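Local atomic coordinates of polycyclic ketone monooxygenase (Myceliophthora thermophila, PDB entry 5MQ6), a protein that uses FAD and NADPH to insert one oxygen atom beside the carbonyl of ketones, especially polycyclic ones, giving esters or lactones. Residues Tyr389-Arg400 / Leu416-Cys424. Residues are numbered along the deposited sequence; the frame is centred on the assembly and turned at random.
Sequences YKLDLPHAEQVR and LKAWYPTWC
Arg400 and Ala418 offer a worked example of how a helix side chain fastens a loop that lacks regular structure. Arg400 NE reaches Ala418 O at 3.2 Å, nearly straight and in the guanidinium plane, while NH2 of the same group adds a weak bond to that carbonyl. At another edge, NH1 makes a salt bridge with Glu397 OE1 one helical turn back, using the anti lone pair of the carboxylate, and NH2 also bonds Tyr26 OH of helix 22-31. The second polar anchor is Asp392, which takes both donors of Thr422: OG1 meets the syn lone pair of OD1 at 2.6 Å, and the backbone N of Thr422 comes to OD2 at 3.0 Å from above the carboxylate plane. The Asp392 carboxylate reaches the start of the turn at 422-424, whose phi and psi are helical, because chi1 (-161°) sets CG opposite the backbone N.

These bonds join helix 378-406 to the loop between helix 410-416 and strand 428-429, where Cys424 is joined to Cys596 by a disulfide and leads into Lys425, an NADPH-binding residue; glycine-rich turns at FAD and at NADPH are consistent with two Rossmann-type dinucleotide-binding domains in this flavoprotein.

Stacking supplements these bonds. The guanidinium of Arg400 lies flat on Trp419, the planes 8° apart and the centres 4.6 Å, and its CD makes a CH-pi contact over the six-membered ring. Were Arg400 cut back to alanine, the Trp419 face would probably lose this cover, Ala418 O its side-chain donors and Glu397 OE1 this positive mate. At the far end, Trp423 points its edge at the face of Tyr389 in a T-shaped pair, the centroid of its six-membered ring 5.1 Å from that of the Tyr389 ring, while Pro421 CG packs 3.7 Å from Tyr389 CE2.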
loop_
_atom_site.group_PDB
_atom_site.type_symbol
_atom_site.label_atom_id
_atom_site.label_comp_id
_atom_site.label_asym_id
_atom_site.label_seq_id
_atom_site.Cartn_x
_atom_site.Cartn_y
_atom_site.Cartn_z
ATOM N N TYR A 389 -9.059 1.555 -23.314
ATOM C CA TYR A 389 -7.864 1.807 -24.145
ATOM C C TYR A 389 -7.911 3.183 -24.886
ATOM O O TYR A 389 -6.897 3.937 -24.930
ATOM C CB TYR A 389 -7.621 0.626 -25.107
ATOM C CG TYR A 389 -6.834 -0.469 -24.444
ATOM C CD1 TYR A 389 -7.446 -1.436 -23.677
ATOM C CD2 TYR A 389 -5.475 -0.535 -24.569
ATOM C CE1 TYR A 389 -6.711 -2.434 -23.031
ATOM C CE2 TYR A 389 -4.739 -1.507 -23.922
ATOM C CZ TYR A 389 -5.373 -2.461 -23.164
ATOM O OH TYR A 389 -4.633 -3.434 -22.516
ATOM N N LYS A 390 -9.076 3.514 -25.428
ATOM C CA LYS A 390 -9.278 4.812 -26.076
ATOM C C LYS A 390 -9.237 5.917 -25.074
ATOM O O LYS A 390 -8.654 6.931 -25.351
ATOM C CB LYS A 390 -10.608 4.925 -26.816
ATOM C CG LYS A 390 -10.752 4.098 -28.096
ATOM C CD LYS A 390 -11.843 4.703 -29.025
ATOM C CE LYS A 390 -13.048 3.793 -29.318
ATOM N NZ LYS A 390 -12.963 3.139 -30.657
ATOM N N LEU A 391 -9.849 5.741 -23.908
ATOM C CA LEU A 391 -9.725 6.745 -22.874
ATOM C C LEU A 391 -8.282 7.065 -22.432
ATOM O O LEU A 391 -7.897 8.234 -22.208
ATOM C CB LEU A 391 -10.547 6.300 -21.667
ATOM C CG LEU A 391 -10.734 7.285 -20.531
ATOM C CD1 LEU A 391 -11.404 8.585 -21.021
ATOM C CD2 LEU A 391 -11.531 6.537 -19.426
ATOM N N ASP A 392 -7.467 6.033 -22.329
ATOM C CA ASP A 392 -6.093 6.194 -21.884
ATOM C C ASP A 392 -5.111 6.774 -22.894
ATOM O O ASP A 392 -4.023 7.312 -22.516
ATOM C CB ASP A 392 -5.549 4.863 -21.442
ATOM C CG ASP A 392 -4.349 5.024 -20.570
ATOM O OD1 ASP A 392 -4.365 5.890 -19.683
ATOM O OD2 ASP A 392 -3.357 4.290 -20.799
ATOM N N LEU A 393 -5.430 6.611 -24.169
ATOM C CA LEU A 393 -4.509 6.920 -25.225
ATOM C C LEU A 393 -3.894 8.336 -25.115
ATOM O O LEU A 393 -2.671 8.474 -25.193
ATOM C CB LEU A 393 -5.187 6.703 -26.576
ATOM C CG LEU A 393 -4.438 7.278 -27.764
ATOM C CD1 LEU A 393 -3.181 6.516 -27.943
ATOM C CD2 LEU A 393 -5.319 7.115 -28.975
ATOM N N PRO A 394 -4.714 9.361 -24.896
ATOM C CA PRO A 394 -4.104 10.675 -24.881
ATOM C C PRO A 394 -3.106 10.871 -23.713
ATOM O O PRO A 394 -1.990 11.410 -23.927
ATOM C CB PRO A 394 -5.289 11.613 -24.725
ATOM C CG PRO A 394 -6.452 10.853 -25.267
ATOM C CD PRO A 394 -6.196 9.439 -24.954
ATOM N N HIS A 395 -3.462 10.472 -22.497
ATOM C CA HIS A 395 -2.502 10.677 -21.436
ATOM C C HIS A 395 -1.241 9.831 -21.664
ATOM O O HIS A 395 -0.097 10.291 -21.483
ATOM C CB HIS A 395 -3.067 10.315 -20.084
ATOM C CG HIS A 395 -2.049 10.373 -18.977
ATOM N ND1 HIS A 395 -1.480 11.543 -18.537
ATOM C CD2 HIS A 395 -1.486 9.398 -18.232
ATOM C CE1 HIS A 395 -0.642 11.294 -17.551
ATOM N NE2 HIS A 395 -0.633 10.005 -17.342
ATOM N N ALA A 396 -1.431 8.584 -22.068
ATOM C CA ALA A 396 -0.314 7.686 -22.255
ATOM C C ALA A 396 0.679 8.216 -23.296
ATOM O O ALA A 396 1.874 8.118 -23.098
ATOM C CB ALA A 396 -0.837 6.342 -22.678
ATOM N N GLU A 397 0.164 8.769 -24.399
ATOM C CA GLU A 397 1.036 9.338 -25.426
ATOM C C GLU A 397 1.745 10.577 -24.868
ATOM O O GLU A 397 2.898 10.767 -25.180
ATOM C CB GLU A 397 0.280 9.701 -26.675
ATOM C CG GLU A 397 -0.307 8.516 -27.386
ATOM C CD GLU A 397 0.606 7.878 -28.466
ATOM O OE1 GLU A 397 1.322 6.875 -28.081
ATOM O OE2 GLU A 397 0.564 8.359 -29.684
ATOM N N GLN A 398 1.070 11.406 -24.067
ATOM C CA GLN A 398 1.778 12.523 -23.416
ATOM C C GLN A 398 2.891 12.095 -22.498
ATOM O O GLN A 398 3.890 12.755 -22.427
ATOM C CB GLN A 398 0.860 13.451 -22.665
ATOM C CG GLN A 398 -0.098 14.115 -23.698
ATOM C CD GLN A 398 -0.734 15.358 -23.170
ATOM O OE1 GLN A 398 -0.886 15.524 -21.962
ATOM N NE2 GLN A 398 -1.049 16.286 -24.070
ATOM N N VAL A 399 2.722 11.014 -21.774
ATOM C CA VAL A 399 3.788 10.579 -20.880
ATOM C C VAL A 399 5.047 10.216 -21.671
ATOM O O VAL A 399 6.136 10.590 -21.286
ATOM C CB VAL A 399 3.372 9.391 -20.029
ATOM C CG1 VAL A 399 4.514 8.962 -19.055
ATOM C CG2 VAL A 399 2.128 9.720 -19.209
ATOM N N ARG A 400 4.887 9.472 -22.761
ATOM C CA ARG A 400 6.030 9.088 -23.617
ATOM C C ARG A 400 6.699 10.270 -24.287
ATOM O O ARG A 400 7.935 10.321 -24.440
ATOM C CB ARG A 400 5.580 8.131 -24.688
ATOM C CG ARG A 400 5.331 6.650 -24.285
ATOM C CD ARG A 400 4.518 5.964 -25.438
ATOM N NE ARG A 400 3.688 5.131 -24.740
ATOM C CZ ARG A 400 2.407 4.881 -24.776
ATOM N NH1 ARG A 400 1.499 5.267 -25.690
ATOM N NH2 ARG A 400 2.071 4.101 -23.787
ATOM N N LEU A 416 13.476 4.405 -21.529
ATOM C CA LEU A 416 12.754 4.964 -20.407
ATOM C C LEU A 416 11.268 5.107 -20.622
ATOM O O LEU A 416 10.548 5.451 -19.689
ATOM C CB LEU A 416 13.372 6.270 -20.015
ATOM C CG LEU A 416 14.705 6.145 -19.233
ATOM C CD1 LEU A 416 15.372 7.492 -19.102
ATOM C CD2 LEU A 416 14.455 5.530 -17.824
ATOM N N LYS A 417 10.841 4.869 -21.857
ATOM C CA LYS A 417 9.482 4.975 -22.294
ATOM C C LYS A 417 8.754 3.740 -21.843
ATOM O O LYS A 417 9.247 2.613 -22.069
ATOM C CB LYS A 417 9.380 5.114 -23.817
ATOM C CG LYS A 417 9.467 6.585 -24.192
ATOM C CD LYS A 417 9.060 6.852 -25.624
ATOM C CE LYS A 417 10.255 6.817 -26.510
ATOM N NZ LYS A 417 9.823 7.330 -27.843
ATOM N N ALA A 418 7.596 3.931 -21.212
ATOM C CA ALA A 418 6.785 2.789 -20.827
ATOM C C ALA A 418 5.659 2.600 -21.812
ATOM O O ALA A 418 5.029 3.587 -22.226
ATOM C CB ALA A 418 6.247 2.993 -19.431
ATOM N N TRP A 419 5.415 1.322 -22.148
ATOM C CA TRP A 419 4.460 0.895 -23.137
ATOM C C TRP A 419 3.428 -0.050 -22.538
ATOM O O TRP A 419 3.367 -1.226 -22.859
ATOM C CB TRP A 419 5.176 0.161 -24.258
ATOM C CG TRP A 419 6.095 1.026 -24.970
ATOM C CD1 TRP A 419 7.427 1.124 -24.740
ATOM C CD2 TRP A 419 5.788 1.970 -26.003
ATOM N NE1 TRP A 419 7.993 2.058 -25.566
ATOM C CE2 TRP A 419 7.010 2.622 -26.345
ATOM C CE3 TRP A 419 4.628 2.314 -26.685
ATOM C CZ2 TRP A 419 7.117 3.565 -27.398
ATOM C CZ3 TRP A 419 4.724 3.293 -27.724
ATOM C CH2 TRP A 419 5.956 3.904 -28.061
ATOM N N TYR A 420 2.612 0.493 -21.691
ATOM C CA TYR A 420 1.502 -0.231 -21.115
ATOM C C TYR A 420 0.447 0.788 -20.716
ATOM O O TYR A 420 0.796 1.923 -20.462
ATOM C CB TYR A 420 1.908 -1.018 -19.856
ATOM C CG TYR A 420 2.767 -0.296 -18.880
ATOM C CD1 TYR A 420 2.244 0.639 -17.970
ATOM C CD2 TYR A 420 4.122 -0.536 -18.834
ATOM C CE1 TYR A 420 3.066 1.295 -17.047
ATOM C CE2 TYR A 420 4.941 0.085 -17.922
ATOM C CZ TYR A 420 4.405 0.994 -17.058
ATOM O OH TYR A 420 5.245 1.623 -16.267
ATOM N N PRO A 421 -0.823 0.366 -20.587
ATOM C CA PRO A 421 -1.843 1.300 -20.102
ATOM C C PRO A 421 -1.520 1.871 -18.702
ATOM O O PRO A 421 -0.931 1.191 -17.872
ATOM C CB PRO A 421 -3.079 0.438 -20.009
ATOM C CG PRO A 421 -2.827 -0.739 -20.877
ATOM C CD PRO A 421 -1.359 -0.962 -20.879
ATOM N N THR A 422 -1.891 3.116 -18.481
ATOM C CA THR A 422 -1.653 3.824 -17.243
ATOM C C THR A 422 -2.096 2.981 -16.018
ATOM O O THR A 422 -1.434 2.977 -14.998
ATOM C CB THR A 422 -2.426 5.176 -17.211
ATOM O OG1 THR A 422 -2.157 5.980 -18.404
ATOM C CG2 THR A 422 -2.028 5.976 -15.995
ATOM N N TRP A 423 -3.241 2.311 -16.124
ATOM C CA TRP A 423 -3.718 1.507 -15.026
ATOM C C TRP A 423 -2.885 0.242 -14.596
ATOM O O TRP A 423 -3.205 -0.309 -13.566
ATOM C CB TRP A 423 -5.170 1.143 -15.271
ATOM C CG TRP A 423 -5.405 0.141 -16.375
ATOM C CD1 TRP A 423 -5.210 -1.204 -16.311
ATOM C CD2 TRP A 423 -5.871 0.417 -17.706
ATOM N NE1 TRP A 423 -5.569 -1.780 -17.487
ATOM C CE2 TRP A 423 -5.980 -0.820 -18.365
ATOM C CE3 TRP A 423 -6.266 1.586 -18.376
ATOM C CZ2 TRP A 423 -6.424 -0.942 -19.684
ATOM C CZ3 TRP A 423 -6.710 1.480 -19.714
ATOM C CH2 TRP A 423 -6.804 0.207 -20.345
ATOM N N CYS A 424 -1.874 -0.207 -15.350
ATOM C CA CYS A 424 -1.160 -1.450 -15.053
ATOM C C CYS A 424 -0.083 -1.355 -13.967
ATOM O O CYS A 424 0.371 -2.378 -13.485
ATOM C CB CYS A 424 -0.475 -2.000 -16.317
ATOM S SG CYS A 424 -1.608 -2.571 -17.587
#